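Local coordinates for protein rhizavidin (Rhizobium etli, PDB 3EW1) that binds biotin with high affinity as a dimeric member of the avidin family, at residues B[7-10]-B[11-15]. Sequence-based numbering, arbitrary orientation. Where two conformers were deposited one is given.
Sequences KDFS and SIASA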
loop_
_atom_site.group_PDB
_atom_site.type_symbol
_atom_site.label_atom_id
_atom_site.label_comp_id
_atom_site.label_asym_id
_atom_site.label_seq_id
_atom_site.Cartn_x
_atom_site.Cartn_y
_atom_site.Cartn_z
ATOM N N LYS B 7 -25.052 6.499 -15.703
ATOM C CA LYS B 7 -24.351 7.776 -15.835
ATOM C C LYS B 7 -23.315 7.595 -16.949
ATOM O O LYS B 7 -23.228 6.525 -17.548
ATOM C CB LYS B 7 -23.599 8.106 -14.537
ATOM C CG LYS B 7 -24.440 8.487 -13.335
ATOM C CD LYS B 7 -23.546 8.519 -12.128
ATOM C CE LYS B 7 -24.279 8.797 -10.834
ATOM N NZ LYS B 7 -24.484 10.248 -10.632
ATOM N N ASP B 8 -22.523 8.633 -17.197
ATOM C CA ASP B 8 -21.410 8.551 -18.144
ATOM C C ASP B 8 -20.392 7.531 -17.623
ATOM O O ASP B 8 -20.003 7.603 -16.469
ATOM C CB ASP B 8 -20.752 9.947 -18.271
ATOM C CG ASP B 8 -19.860 10.081 -19.518
ATOM O OD1 ASP B 8 -19.311 9.065 -19.987
ATOM O OD2 ASP B 8 -19.716 11.209 -20.037
ATOM N N PHE B 9 -19.953 6.598 -18.464
ATOM C CA PHE B 9 -18.990 5.570 -18.035
ATOM C C PHE B 9 -17.631 6.154 -17.617
ATOM O O PHE B 9 -17.076 5.778 -16.579
ATOM C CB PHE B 9 -18.797 4.514 -19.132
ATOM C CG PHE B 9 -17.567 3.663 -18.950
ATOM C CD1 PHE B 9 -16.455 3.846 -19.771
ATOM C CD2 PHE B 9 -17.521 2.683 -17.972
ATOM C CE1 PHE B 9 -15.302 3.065 -19.621
ATOM C CE2 PHE B 9 -16.367 1.874 -17.820
ATOM C CZ PHE B 9 -15.267 2.080 -18.636
ATOM N N SER B 10 -17.109 7.065 -18.432
ATOM C CA SER B 10 -15.777 7.609 -18.195
ATOM C C SER B 10 -15.737 8.278 -16.824
ATOM O O SER B 10 -14.772 8.091 -16.050
ATOM C CB SER B 10 -15.376 8.594 -19.299
ATOM O OG SER B 10 -13.957 8.697 -19.386
ATOM N N SER B 11 -16.786 9.036 -16.513
ATOM C CA SER B 11 -16.843 9.788 -15.263
ATOM C C SER B 11 -16.961 8.898 -14.022
ATOM O O SER B 11 -16.540 9.301 -12.937
ATOM C CB SER B 11 -17.983 10.809 -15.298
ATOM O OG SER B 11 -18.017 11.560 -14.095
ATOM N N ILE B 12 -17.527 7.700 -14.179
ATOM C CA ILE B 12 -17.708 6.775 -13.043
ATOM C C ILE B 12 -16.704 5.610 -12.939
ATOM O O ILE B 12 -16.550 5.021 -11.866
ATOM C CB ILE B 12 -19.156 6.242 -12.954
ATOM C CG1 ILE B 12 -19.566 5.517 -14.245
ATOM C CG2 ILE B 12 -20.119 7.410 -12.656
ATOM C CD1 ILE B 12 -18.895 4.185 -14.465
ATOM N N ALA B 13 -16.033 5.285 -14.044
ATOM C CA ALA B 13 -15.037 4.221 -14.084
ATOM C C ALA B 13 -13.827 4.580 -13.218
ATOM O O ALA B 13 -13.075 3.694 -12.776
ATOM C CB ALA B 13 -14.588 3.986 -15.531
ATOM N N SER B 14 -13.615 5.876 -12.997
ATOM C CA SER B 14 -12.488 6.298 -12.167
ATOM C C SER B 14 -12.949 7.338 -11.161
ATOM O O SER B 14 -14.083 7.830 -11.235
ATOM C CB SER B 14 -11.358 6.835 -13.043
ATOM O OG SER B 14 -11.836 7.912 -13.821
ATOM N N ALA B 15 -12.075 7.670 -10.218
ATOM C CA ALA B 15 -12.377 8.622 -9.160
ATOM C C ALA B 15 -11.167 9.503 -8.911
ATOM O O ALA B 15 -10.038 9.025 -8.928
ATOM C CB ALA B 15 -12.745 7.885 -7.883
#
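The Phe-9 ring lies over the methyl group of Ala-13, four residues on, in a CH-pi contact: Ala-13 CB sits 3.9 Å from the Phe-9 ring centroid and is displaced toward the rim, its nearest ring atom being Phe-9 CE2 at 3.6 Å. The first torsion of Phe-9, 164°, turns the phenyl group away from Phe-9 N and forward along the helix, which brings it to Ala-13. Ile-12 CD1 reaches Phe-9 CD2 more loosely, at 4.1 Å, the two side chains crossing at about a right angle. In the backbone, Ala-13 N donates to Phe-9 O at 2.8 Å, while Ile-12 N makes weak bonds to both Phe-9 O and Asp-8 O. These bonds belong to the single short turn of helix 9-13, which precedes the first strand of the avidin-type antiparallel barrel; Ala-15 already pairs through its backbone with Val-31 of the neighbouring strand. At the start of the turn Asp-8 is the N-cap, its OD1 accepting a weak capping bond from Ser-10 N at 3.4 Å. Just before this cap, the aliphatic part of Lys-7 crosses the Ile-12 branch, Lys-7 CD touching Ile-12 CG2 at 3.6 Å, while the Lys-7 ammonium group points off from the helix.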